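Local structure of intracellular exo-alpha-(1->5)-L-arabinofuranosidase (Bifidobacterium longum, 2Y2W) at residues V56-P60 against K397-R403; C107-P111 against M147-F152; L248-G254 against N277-S282; L271-Y275 against A324-N328; C283-Y287 against D309-F313. The protein hydrolyses terminal alpha-L-arabinofuranosyl bonds in arabinans and arabinoxylan, as a hexameric family 51 glycoside hydrolase of plant cell-wall breakdown. All blocks are in the same frame, centred on the assembly; numbering follows the deposited sequence.

Contact 1: V56-P60 against K397-R403; sequences VADVP and KHCDRVR
The guanidinium of R403 is the flat group at the heart of this contact. P60 lies over one of its faces, with CB about 3.3 Å above the plane and offset toward the rim, while A57 CB sits in plane at the edge. NH1 donates to two backbone carbonyls, D58 O at 2.8 Å, tilted 27° out of the guanidinium plane, and C399 O of its own segment at 3.0 Å, and more weakly to D58 OD1. The D58 carboxylate, its plane turned 32° from the guanidinium, adds a salt bridge, OD2 to NH2 of R403 at 3.3 Å, whose hydrogen bond is weak. Bends at chi2 and chi3 curl the arginine chain back to reach these groups. R403 belongs to strand 402-408, the last of the (beta/alpha)8 barrel, whereas 57-58 pairs with strand 444-456 of the mixed sheet, so the contact ties barrel to beta domain. C399 SG packs 3.8 Å from P60 CD and also touches A57 CB. V56 CG1 lies 3.3 Å from K397 O and 3.5 Å from D400 OD1. At the outer side a water donates to V56 O and, weakly, to D400 OD2.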
# COMPACT_ATOMS: atom_id res chain seq x y z
N VAL D 56 -15.76 39.53 -13.32
CA VAL D 56 -15.23 38.17 -13.34
C VAL D 56 -15.91 37.36 -12.23
O VAL D 56 -16.53 36.33 -12.50
CB VAL D 56 -13.69 38.14 -13.18
CG1 VAL D 56 -13.15 36.72 -13.28
CG2 VAL D 56 -13.02 39.03 -14.22
N ALA D 57 -15.79 37.85 -11.00
CA ALA D 57 -16.33 37.18 -9.81
C ALA D 57 -16.16 38.06 -8.57
O ALA D 57 -15.44 39.07 -8.61
CB ALA D 57 -15.63 35.85 -9.58
N ASP D 58 -16.82 37.68 -7.48
CA ASP D 58 -16.52 38.24 -6.16
C ASP D 58 -15.16 37.71 -5.72
O ASP D 58 -14.88 36.52 -5.86
CB ASP D 58 -17.60 37.85 -5.15
CG ASP D 58 -17.69 36.34 -4.92
OD1 ASP D 58 -17.79 35.59 -5.92
OD2 ASP D 58 -17.65 35.91 -3.75
N VAL D 59 -14.31 38.59 -5.22
CA VAL D 59 -12.95 38.20 -4.83
C VAL D 59 -12.95 37.31 -3.59
O VAL D 59 -13.42 37.72 -2.52
CB VAL D 59 -12.00 39.42 -4.67
CG1 VAL D 59 -12.62 40.49 -3.77
CG2 VAL D 59 -10.64 38.99 -4.13
N PRO D 60 -12.45 36.06 -3.73
CA PRO D 60 -12.33 35.16 -2.59
C PRO D 60 -11.22 35.60 -1.63
O PRO D 60 -10.14 35.97 -2.09
CB PRO D 60 -11.99 33.81 -3.23
CG PRO D 60 -11.33 34.17 -4.52
CD PRO D 60 -11.94 35.46 -4.97
N LYS D 397 -7.81 38.38 -12.13
CA LYS D 397 -8.51 38.34 -13.42
C LYS D 397 -9.18 36.99 -13.68
O LYS D 397 -10.06 36.88 -14.54
CB LYS D 397 -7.57 38.71 -14.57
CG LYS D 397 -7.62 40.19 -14.95
CD LYS D 397 -6.35 40.65 -15.67
CE LYS D 397 -6.45 40.52 -17.19
NZ LYS D 397 -6.36 39.10 -17.65
N HIS D 398 -8.75 35.97 -12.95
CA HIS D 398 -9.32 34.63 -13.08
C HIS D 398 -9.78 34.04 -11.74
O HIS D 398 -9.80 32.82 -11.56
CB HIS D 398 -8.32 33.69 -13.77
CG HIS D 398 -8.00 34.08 -15.18
ND1 HIS D 398 -8.82 33.78 -16.24
CD2 HIS D 398 -6.94 34.75 -15.70
CE1 HIS D 398 -8.29 34.25 -17.36
NE2 HIS D 398 -7.15 34.84 -17.06
N CYS D 399 -10.17 34.91 -10.82
CA CYS D 399 -10.62 34.46 -9.50
C CYS D 399 -12.05 33.92 -9.51
O CYS D 399 -12.66 33.72 -8.46
CB CYS D 399 -10.44 35.56 -8.44
SG CYS D 399 -11.65 36.90 -8.45
N ASP D 400 -12.58 33.67 -10.70
CA ASP D 400 -13.87 33.01 -10.87
C ASP D 400 -13.70 31.50 -10.79
O ASP D 400 -14.62 30.79 -10.39
CB ASP D 400 -14.51 33.40 -12.22
CG ASP D 400 -13.63 33.05 -13.42
OD1 ASP D 400 -12.41 33.33 -13.39
OD2 ASP D 400 -14.17 32.52 -14.41
N ARG D 401 -12.51 31.03 -11.16
CA ARG D 401 -12.20 29.61 -11.13
C ARG D 401 -11.09 29.32 -10.12
O ARG D 401 -11.02 28.22 -9.57
CB ARG D 401 -11.83 29.10 -12.52
CG ARG D 401 -11.96 27.60 -12.70
CD ARG D 401 -13.42 27.15 -12.61
NE ARG D 401 -13.54 25.69 -12.56
CZ ARG D 401 -13.56 24.90 -13.63
NH1 ARG D 401 -13.45 25.42 -14.86
NH2 ARG D 401 -13.67 23.59 -13.48
N VAL D 402 -10.22 30.30 -9.90
CA VAL D 402 -9.20 30.21 -8.87
C VAL D 402 -9.73 30.86 -7.59
O VAL D 402 -9.65 32.08 -7.41
CB VAL D 402 -7.86 30.87 -9.32
CG1 VAL D 402 -6.81 30.75 -8.22
CG2 VAL D 402 -7.36 30.23 -10.61
N ARG D 403 -10.28 30.03 -6.72
CA ARG D 403 -10.89 30.52 -5.48
C ARG D 403 -9.94 30.46 -4.29
O ARG D 403 -10.30 30.84 -3.17
CB ARG D 403 -12.19 29.76 -5.19
CG ARG D 403 -13.24 29.84 -6.31
CD ARG D 403 -13.76 31.25 -6.57
NE ARG D 403 -14.33 31.87 -5.37
CZ ARG D 403 -14.87 33.08 -5.34
NH1 ARG D 403 -14.93 33.83 -6.43
NH2 ARG D 403 -15.36 33.55 -4.20
O HOH W 1 -15.77 35.37 -15.26

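Contact 2: C107-P111 against M147-F152; sequences CVRYP and MGIDDF
Y110 and F152 fit together as two flat plates, an offset stack with centroids 4.0 Å apart and planes only 3° from parallel. The side chains slide past each other in opposite directions, so each ring carries the other's beta carbon over its face: F152 CB stands 3.8 Å from the centroid of the Y110 ring, and Y110 CB 3.9 Å from that of F152. Both are CH-pi contacts. Each CG is anti to the backbone nitrogen of its own residue (chi1 -177° for Y110, -170° for F152), which extends the rings toward one another from strand and helix. P111, after a cis peptide bond, lays CB over the opposite face of the tyrosine, which is thus sandwiched. The layers concerned are the second strand of the TIM barrel, 107-110, and helix 149-159 outside it. V108 CG1 plugs the far end of the phenylalanine, 3.7 Å from CZ, and I149 CD1 touches Y110 CD2. The tyrosine hydroxyl nestles against G148 CA at 3.4 Å, at the helix N-cap, while its polar partner is H70 NE2; the Y110 side chain is about 7 Å from that of E69, which probably binds arabinofuranose.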
# COMPACT_ATOMS: atom_id res chain seq x y z
N CYS D 107 -5.18 32.72 5.05
CA CYS D 107 -5.15 31.27 5.15
C CYS D 107 -3.74 30.77 4.87
O CYS D 107 -3.13 31.16 3.89
CB CYS D 107 -6.13 30.66 4.14
SG CYS D 107 -6.16 28.85 4.10
N VAL D 108 -3.24 29.91 5.75
CA VAL D 108 -1.86 29.44 5.65
C VAL D 108 -1.80 27.92 5.50
O VAL D 108 -2.42 27.18 6.28
CB VAL D 108 -1.01 29.88 6.88
CG1 VAL D 108 0.46 29.52 6.67
CG2 VAL D 108 -1.14 31.37 7.13
N ARG D 109 -1.05 27.47 4.50
CA ARG D 109 -0.88 26.05 4.22
C ARG D 109 0.23 25.46 5.08
O ARG D 109 1.30 26.05 5.24
CB ARG D 109 -0.60 25.85 2.73
CG ARG D 109 -0.59 24.40 2.26
CD ARG D 109 -0.74 24.34 0.76
NE ARG D 109 -0.58 22.98 0.25
CZ ARG D 109 0.49 22.54 -0.40
NH1 ARG D 109 1.51 23.35 -0.64
NH2 ARG D 109 0.53 21.28 -0.82
N TYR D 110 -0.04 24.28 5.65
CA TYR D 110 0.82 23.66 6.65
C TYR D 110 0.61 22.14 6.63
O TYR D 110 -0.51 21.69 6.38
CB TYR D 110 0.47 24.22 8.04
CG TYR D 110 1.33 23.71 9.18
CD1 TYR D 110 2.59 24.26 9.43
CD2 TYR D 110 0.88 22.69 10.01
CE1 TYR D 110 3.38 23.79 10.47
CE2 TYR D 110 1.67 22.22 11.06
CZ TYR D 110 2.92 22.78 11.28
OH TYR D 110 3.69 22.31 12.32
N PRO D 111 1.68 21.35 6.87
CA PRO D 111 3.08 21.73 7.07
C PRO D 111 3.96 21.54 5.83
O PRO D 111 5.19 21.62 5.94
CB PRO D 111 3.53 20.78 8.18
CG PRO D 111 2.73 19.53 7.94
CD PRO D 111 1.49 19.91 7.14
N MET D 147 7.60 22.32 16.85
CA MET D 147 6.36 22.76 16.21
C MET D 147 5.61 21.58 15.58
O MET D 147 6.20 20.73 14.91
CB MET D 147 6.64 23.83 15.16
CG MET D 147 6.85 25.22 15.74
SD MET D 147 5.32 26.07 16.15
CE MET D 147 4.55 26.22 14.54
N GLY D 148 4.30 21.55 15.83
CA GLY D 148 3.40 20.56 15.27
C GLY D 148 2.03 21.18 15.13
O GLY D 148 1.88 22.40 15.26
N ILE D 149 1.02 20.35 14.88
CA ILE D 149 -0.33 20.84 14.63
C ILE D 149 -0.98 21.51 15.85
O ILE D 149 -1.77 22.43 15.71
CB ILE D 149 -1.25 19.75 13.98
CG1 ILE D 149 -2.59 20.35 13.51
CG2 ILE D 149 -1.46 18.56 14.92
CD1 ILE D 149 -2.45 21.45 12.47
N ASP D 150 -0.63 21.03 17.05
CA ASP D 150 -1.04 21.67 18.30
C ASP D 150 -0.55 23.12 18.34
O ASP D 150 -1.31 24.04 18.64
CB ASP D 150 -0.48 20.92 19.51
CG ASP D 150 -1.21 19.61 19.81
OD1 ASP D 150 -2.36 19.43 19.34
OD2 ASP D 150 -0.64 18.77 20.53
N ASP D 151 0.73 23.30 18.02
CA ASP D 151 1.40 24.59 18.12
C ASP D 151 1.02 25.53 16.98
O ASP D 151 0.77 26.71 17.20
CB ASP D 151 2.92 24.41 18.19
CG ASP D 151 3.36 23.60 19.40
OD1 ASP D 151 3.16 24.07 20.54
OD2 ASP D 151 3.91 22.49 19.21
N PHE D 152 0.98 24.99 15.76
CA PHE D 152 0.60 25.80 14.60
C PHE D 152 -0.85 26.26 14.68
O PHE D 152 -1.20 27.32 14.15
CB PHE D 152 0.87 25.07 13.28
CG PHE D 152 0.71 25.96 12.07
CD1 PHE D 152 1.73 26.83 11.70
CD2 PHE D 152 -0.46 25.94 11.33
CE1 PHE D 152 1.58 27.66 10.59
CE2 PHE D 152 -0.62 26.77 10.22
CZ PHE D 152 0.40 27.63 9.86

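Contact 3: L248-G254 against N277-S282; sequences LELVACG and NLDFVS
A252 CB rests between the two methyls of L278, with CD1 and CD2 both 3.7 Å away, while V251 meets F280 on the other face of the sheet. There V251 CG2 lies 3.8 Å from F280 CB, and V251 CG1 also reaches S282 CB. L271 of helix 265-274 extends the layer at L278 and V281. Moving outward to the backbones, strands 249-252 and 280-282 run parallel, their short axes approaching to 4.6 Å at a 34° angle. A252 N donates almost straight to F280 O, and A252 O takes S282 N. These are the fifth and sixth strands of the (beta/alpha)8 barrel, and with helix 265-274 between them they form one beta-alpha-beta crossover. Where the pairing begins, L250 O is gripped by two successive amides, D279 N and F280 N, each at 3.1 Å. D279 returns the bond through its side chain: OD2, met on its anti side, accepts L250 N at 3.0 Å, so a carboxylate stands in where a strand carbonyl might. At the C-terminal end S282 OG, placed between its own backbone N and carbonyl carbon (chi1 80°), accepts G254 N at 2.9 Å. That end faces the catalytic centre: C253 is about 5 Å from N214 and about 6 Å from E215, side chain to side chain, probably a sugar-binding residue and the acid/base respectively.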
# COMPACT_ATOMS: atom_id res chain seq x y z
N LEU D 248 -16.12 19.37 4.94
CA LEU D 248 -14.72 19.46 4.52
C LEU D 248 -14.59 19.91 3.08
O LEU D 248 -15.45 19.63 2.24
CB LEU D 248 -14.00 18.12 4.70
CG LEU D 248 -13.68 17.60 6.10
CD1 LEU D 248 -12.81 16.36 5.98
CD2 LEU D 248 -13.00 18.64 7.00
N GLU D 249 -13.50 20.62 2.79
CA GLU D 249 -13.17 21.05 1.44
C GLU D 249 -11.80 20.49 1.07
O GLU D 249 -10.78 20.90 1.63
CB GLU D 249 -13.21 22.58 1.33
CG GLU D 249 -14.56 23.18 1.76
CD GLU D 249 -14.59 24.70 1.71
OE1 GLU D 249 -13.57 25.33 2.05
OE2 GLU D 249 -15.66 25.25 1.35
N LEU D 250 -11.79 19.54 0.14
CA LEU D 250 -10.61 18.71 -0.11
C LEU D 250 -9.87 19.01 -1.41
O LEU D 250 -10.49 19.16 -2.47
CB LEU D 250 -11.00 17.23 -0.04
CG LEU D 250 -11.70 16.79 1.25
CD1 LEU D 250 -12.30 15.41 1.10
CD2 LEU D 250 -10.77 16.86 2.45
N VAL D 251 -8.55 19.08 -1.31
CA VAL D 251 -7.68 19.45 -2.43
C VAL D 251 -6.88 18.24 -2.93
O VAL D 251 -6.17 17.59 -2.16
CB VAL D 251 -6.68 20.57 -2.04
CG1 VAL D 251 -5.96 21.11 -3.27
CG2 VAL D 251 -7.38 21.70 -1.30
N ALA D 252 -7.01 17.95 -4.22
CA ALA D 252 -6.21 16.93 -4.88
C ALA D 252 -4.98 17.56 -5.51
O ALA D 252 -5.03 18.69 -5.98
CB ALA D 252 -7.02 16.22 -5.94
N CYS D 253 -3.87 16.81 -5.50
CA CYS D 253 -2.63 17.24 -6.14
C CYS D 253 -2.84 17.33 -7.65
O CYS D 253 -3.37 16.41 -8.27
CB CYS D 253 -1.49 16.26 -5.86
SG CYS D 253 -1.03 16.07 -4.13
N GLY D 254 -2.44 18.46 -8.22
CA GLY D 254 -2.44 18.63 -9.67
C GLY D 254 -1.02 18.49 -10.16
O GLY D 254 -0.28 17.60 -9.70
N ASN D 277 -16.00 13.60 -4.36
CA ASN D 277 -15.57 14.01 -3.02
C ASN D 277 -14.46 15.06 -3.01
O ASN D 277 -13.88 15.37 -1.97
CB ASN D 277 -15.16 12.79 -2.20
CG ASN D 277 -16.27 11.77 -2.09
OD1 ASN D 277 -16.15 10.65 -2.59
ND2 ASN D 277 -17.37 12.15 -1.45
N LEU D 278 -14.18 15.62 -4.19
CA LEU D 278 -13.18 16.67 -4.32
C LEU D 278 -13.83 18.03 -4.51
O LEU D 278 -14.94 18.14 -5.02
CB LEU D 278 -12.21 16.38 -5.47
CG LEU D 278 -11.19 15.26 -5.28
CD1 LEU D 278 -10.44 15.03 -6.58
CD2 LEU D 278 -10.22 15.56 -4.14
N ASP D 279 -13.11 19.06 -4.09
CA ASP D 279 -13.60 20.43 -4.16
C ASP D 279 -12.60 21.32 -4.90
O ASP D 279 -12.98 22.30 -5.53
CB ASP D 279 -13.87 20.96 -2.75
CG ASP D 279 -14.88 20.11 -2.00
OD1 ASP D 279 -16.09 20.28 -2.24
OD2 ASP D 279 -14.46 19.27 -1.17
N PHE D 280 -11.32 20.96 -4.80
CA PHE D 280 -10.25 21.73 -5.41
C PHE D 280 -9.27 20.84 -6.17
O PHE D 280 -9.18 19.64 -5.91
CB PHE D 280 -9.47 22.51 -4.35
CG PHE D 280 -10.20 23.69 -3.80
CD1 PHE D 280 -10.08 24.94 -4.39
CD2 PHE D 280 -10.99 23.56 -2.66
CE1 PHE D 280 -10.74 26.05 -3.87
CE2 PHE D 280 -11.66 24.67 -2.13
CZ PHE D 280 -11.53 25.91 -2.74
N VAL D 281 -8.56 21.45 -7.11
CA VAL D 281 -7.39 20.86 -7.73
C VAL D 281 -6.24 21.86 -7.59
O VAL D 281 -6.43 23.06 -7.80
CB VAL D 281 -7.65 20.44 -9.21
CG1 VAL D 281 -8.13 21.63 -10.05
CG2 VAL D 281 -6.42 19.77 -9.82
N SER D 282 -5.07 21.38 -7.20
CA SER D 282 -3.94 22.25 -6.88
C SER D 282 -3.10 22.59 -8.11
O SER D 282 -2.88 21.74 -8.97
CB SER D 282 -3.05 21.63 -5.81
OG SER D 282 -2.19 20.65 -6.36

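Contact 4: L271-Y275 against A324-N328; sequences LTKAY and AREAN
In N328, CG lies anti to the carbonyl carbon (chi1 -74°), which carries the amide back over the end of its helix; in Y275, CG is anti to the backbone N (chi1 168°), which sends the ring across toward helix 307-327. The two side chains thus slide past each other in opposite directions. The amide and the ring end up nearly parallel, their planes 9° apart, with N328 ND2 3.4 Å from Y275 CB and N328 CB 3.7 Å from Y275 CD2. ND2 then makes two bonds. One runs almost straight to T272 O at 2.8 Å, in the carbonyl plane and on a lone pair; the other goes to A324 O of its own segment at 2.9 Å. R325 approaches the tyrosine from one face, its CA 4.2 Å from the ring centroid in a CH-pi contact, and its CG reaches the hydroxyl, whose hydrogen-bond partner is K332 O. Beside this, A324 CB packs against L271 CB at 3.7 Å, and T272 and A327 meet through methyls. The two helices lie next to each other on the outside of the barrel, away from the substrate pocket. Since both amide hydrogens of N328 are engaged by carbonyls near the C-terminal ends of the two helices, one side chain joins those ends and fixes the rotation of its own amide.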
# COMPACT_ATOMS: atom_id res chain seq x y z
N LEU D 271 -8.94 13.77 -11.42
CA LEU D 271 -10.22 14.43 -11.12
C LEU D 271 -11.43 13.64 -11.62
O LEU D 271 -12.47 13.65 -10.97
CB LEU D 271 -10.25 15.87 -11.65
CG LEU D 271 -9.22 16.86 -11.09
CD1 LEU D 271 -9.32 18.20 -11.80
CD2 LEU D 271 -9.33 17.04 -9.58
N THR D 272 -11.30 12.94 -12.75
CA THR D 272 -12.39 12.14 -13.30
C THR D 272 -12.84 11.05 -12.32
O THR D 272 -14.04 10.85 -12.11
CB THR D 272 -12.02 11.50 -14.67
OG1 THR D 272 -11.76 12.54 -15.62
CG2 THR D 272 -13.15 10.62 -15.20
N LYS D 273 -11.88 10.36 -11.71
CA LYS D 273 -12.17 9.28 -10.78
C LYS D 273 -12.67 9.78 -9.42
O LYS D 273 -13.67 9.28 -8.90
CB LYS D 273 -10.95 8.37 -10.59
CG LYS D 273 -11.27 7.04 -9.93
CD LYS D 273 -10.16 6.03 -10.14
CE LYS D 273 -10.52 4.67 -9.56
NZ LYS D 273 -9.46 3.65 -9.82
N ALA D 274 -11.99 10.78 -8.87
CA ALA D 274 -12.27 11.24 -7.51
C ALA D 274 -13.22 12.44 -7.44
O ALA D 274 -13.37 13.05 -6.38
CB ALA D 274 -10.97 11.54 -6.79
N TYR D 275 -13.85 12.76 -8.57
CA TYR D 275 -14.69 13.97 -8.70
C TYR D 275 -15.63 14.24 -7.53
O TYR D 275 -15.59 15.32 -6.93
CB TYR D 275 -15.47 13.96 -10.02
CG TYR D 275 -16.55 15.02 -10.10
CD1 TYR D 275 -16.23 16.37 -10.25
CD2 TYR D 275 -17.90 14.67 -9.99
CE1 TYR D 275 -17.22 17.34 -10.31
CE2 TYR D 275 -18.89 15.63 -10.04
CZ TYR D 275 -18.55 16.96 -10.20
OH TYR D 275 -19.54 17.91 -10.25
N ALA D 324 -13.76 16.56 -16.30
CA ALA D 324 -14.00 15.62 -15.21
C ALA D 324 -15.45 15.69 -14.72
O ALA D 324 -16.07 14.66 -14.47
CB ALA D 324 -13.03 15.88 -14.06
N ARG D 325 -15.98 16.91 -14.61
CA ARG D 325 -17.37 17.13 -14.22
C ARG D 325 -18.34 16.52 -15.24
O ARG D 325 -19.25 15.78 -14.87
CB ARG D 325 -17.66 18.62 -14.04
CG ARG D 325 -19.13 18.95 -13.73
CD ARG D 325 -19.42 20.45 -13.77
NE ARG D 325 -18.94 21.10 -14.99
CZ ARG D 325 -19.60 21.14 -16.15
NH1 ARG D 325 -20.80 20.58 -16.26
NH2 ARG D 325 -19.06 21.75 -17.19
N GLU D 326 -18.13 16.83 -16.52
CA GLU D 326 -19.02 16.35 -17.58
C GLU D 326 -18.89 14.84 -17.86
O GLU D 326 -19.82 14.23 -18.39
CB GLU D 326 -18.87 17.19 -18.86
CG GLU D 326 -17.45 17.33 -19.40
CD GLU D 326 -17.20 18.65 -20.13
OE1 GLU D 326 -18.04 19.58 -20.03
OE2 GLU D 326 -16.15 18.77 -20.80
N ALA D 327 -17.75 14.26 -17.49
CA ALA D 327 -17.57 12.80 -17.54
C ALA D 327 -18.39 12.10 -16.46
O ALA D 327 -18.78 10.95 -16.62
CB ALA D 327 -16.10 12.45 -17.41
N ASN D 328 -18.62 12.81 -15.35
CA ASN D 328 -19.43 12.31 -14.24
C ASN D 328 -20.84 12.90 -14.20
O ASN D 328 -21.54 12.76 -13.19
CB ASN D 328 -18.71 12.59 -12.91
CG ASN D 328 -17.52 11.68 -12.68
OD1 ASN D 328 -17.67 10.50 -12.37
ND2 ASN D 328 -16.32 12.23 -12.82

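Contact 5: C283-Y287 against D309-F313; sequences CHAYY and DMTKF
Strand 280-287, the sixth of the barrel, is held against helix 307-327, which comes after helix 297-304 in the chain, in the usual beta-alpha packing of a TIM barrel; their short axes run nearly antiparallel, at 168°, with a closest approach of 10.0 Å. F313 is the wedge between them. Its CE1 lies 3.7 Å from C283 CB, and the C283 sulfur stands obliquely to the ring, 4.9 Å from the centroid, a Cys sulfur-aromatic contact. F313 CE2 reaches the carbonyl of H284, and A285 CB touches the same carbon at 4.2 Å. F263 and F338 meet this phenylalanine edge-to-face, so it sits in an aromatic cluster. On the inward side of the same strand lies the catalytic pocket: H284 ND1 is hydrogen-bonded to the probable acid/base E215, and Y286, which probably binds arabinofuranose, bonds through OH to the likely nucleophile E340. Toward the C-terminal end of the strand, Y287 OH donates to D309 OD1 at 2.9 Å, arriving on the anti side of the oxygen and 23° out of the carboxylate plane. D309 meets the tyrosine ring at its edge, ring and carboxylate planes 76° apart, and M310 CB packs against the hydroxyl at 3.6 Å.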
# COMPACT_ATOMS: atom_id res chain seq x y z
N CYS D 283 -2.64 23.84 -8.17
CA CYS D 283 -1.73 24.29 -9.21
C CYS D 283 -0.48 24.87 -8.58
O CYS D 283 -0.56 25.63 -7.61
CB CYS D 283 -2.39 25.34 -10.10
SG CYS D 283 -3.85 24.76 -10.98
N HIS D 284 0.67 24.51 -9.13
CA HIS D 284 1.96 24.99 -8.64
C HIS D 284 2.72 25.72 -9.74
O HIS D 284 2.91 25.18 -10.83
CB HIS D 284 2.79 23.82 -8.08
CG HIS D 284 2.21 23.21 -6.84
ND1 HIS D 284 3.00 22.73 -5.82
CD2 HIS D 284 0.93 23.02 -6.45
CE1 HIS D 284 2.22 22.25 -4.86
NE2 HIS D 284 0.96 22.42 -5.22
N ALA D 285 3.13 26.95 -9.47
CA ALA D 285 3.79 27.78 -10.47
C ALA D 285 4.90 28.66 -9.89
O ALA D 285 4.63 29.66 -9.23
CB ALA D 285 2.77 28.64 -11.21
N TYR D 286 6.15 28.26 -10.14
CA TYR D 286 7.32 29.04 -9.73
C TYR D 286 8.01 29.67 -10.94
O TYR D 286 8.06 29.06 -12.02
CB TYR D 286 8.32 28.16 -8.97
CG TYR D 286 7.87 27.71 -7.59
CD1 TYR D 286 7.91 28.58 -6.50
CD2 TYR D 286 7.43 26.41 -7.37
CE1 TYR D 286 7.51 28.17 -5.24
CE2 TYR D 286 7.03 25.98 -6.11
CZ TYR D 286 7.07 26.87 -5.05
OH TYR D 286 6.68 26.45 -3.80
N TYR D 287 8.54 30.87 -10.76
CA TYR D 287 9.21 31.60 -11.84
C TYR D 287 10.46 32.32 -11.36
O TYR D 287 10.51 32.78 -10.21
CB TYR D 287 8.25 32.61 -12.48
CG TYR D 287 6.92 32.04 -12.89
CD1 TYR D 287 6.78 31.34 -14.09
CD2 TYR D 287 5.80 32.19 -12.08
CE1 TYR D 287 5.56 30.81 -14.47
CE2 TYR D 287 4.57 31.66 -12.45
CZ TYR D 287 4.45 30.97 -13.64
OH TYR D 287 3.24 30.45 -14.02
N ASP D 309 2.42 32.35 -18.69
CA ASP D 309 2.50 30.94 -18.34
C ASP D 309 1.34 30.57 -17.42
O ASP D 309 0.68 29.55 -17.63
CB ASP D 309 3.86 30.64 -17.68
CG ASP D 309 4.06 29.16 -17.39
OD1 ASP D 309 3.60 28.69 -16.33
OD2 ASP D 309 4.68 28.47 -18.23
N MET D 310 1.10 31.40 -16.41
CA MET D 310 0.01 31.20 -15.45
C MET D 310 -1.38 31.24 -16.12
O MET D 310 -2.26 30.47 -15.75
CB MET D 310 0.09 32.22 -14.31
CG MET D 310 -0.93 32.01 -13.20
SD MET D 310 -0.88 33.28 -11.92
CE MET D 310 0.33 32.60 -10.79
N THR D 311 -1.55 32.13 -17.09
CA THR D 311 -2.80 32.23 -17.85
C THR D 311 -3.11 30.92 -18.58
O THR D 311 -4.22 30.39 -18.47
CB THR D 311 -2.79 33.44 -18.83
OG1 THR D 311 -2.55 34.65 -18.10
CG2 THR D 311 -4.11 33.56 -19.57
N LYS D 312 -2.13 30.41 -19.32
CA LYS D 312 -2.24 29.10 -19.97
C LYS D 312 -2.44 27.98 -18.95
O LYS D 312 -3.27 27.09 -19.16
CB LYS D 312 -1.01 28.82 -20.84
CG LYS D 312 -1.23 29.07 -22.31
CD LYS D 312 0.03 28.80 -23.13
CE LYS D 312 -0.30 28.46 -24.59
NZ LYS D 312 -1.10 29.53 -25.28
N PHE D 313 -1.67 28.04 -17.86
CA PHE D 313 -1.79 27.10 -16.74
C PHE D 313 -3.25 27.01 -16.26
O PHE D 313 -3.81 25.92 -16.17
CB PHE D 313 -0.89 27.56 -15.58
CG PHE D 313 -0.40 26.44 -14.69
CD1 PHE D 313 -1.27 25.49 -14.17
CD2 PHE D 313 0.95 26.37 -14.35
CE1 PHE D 313 -0.81 24.47 -13.34
CE2 PHE D 313 1.42 25.35 -13.52
CZ PHE D 313 0.54 24.40 -13.01

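Overall arrangement
Four contacts, all but contact 4, reach the eight-stranded parallel barrel. Along the chain, contact 1 encloses the rest: contact 2 closes first, contacts 3 and 4 interleave, and contact 5 lies inside the loop of contact 4. Contacts 3 and 5 use successive parts of strand 280-287, their centres about 18 Å apart, whereas contacts 4 and 5 share helix 307-327. L271 links contacts 3 and 4 (centres about 12 Å apart), and R403 of contact 1 touches F280 of contact 3. Contact 2 stands across the chain's centre from contact 5, about 26 Å away. Contacts 2 and 5 join strands to outer helices, contact 3 two strands, contact 4 two helices, and contact 1 barrel to beta domain.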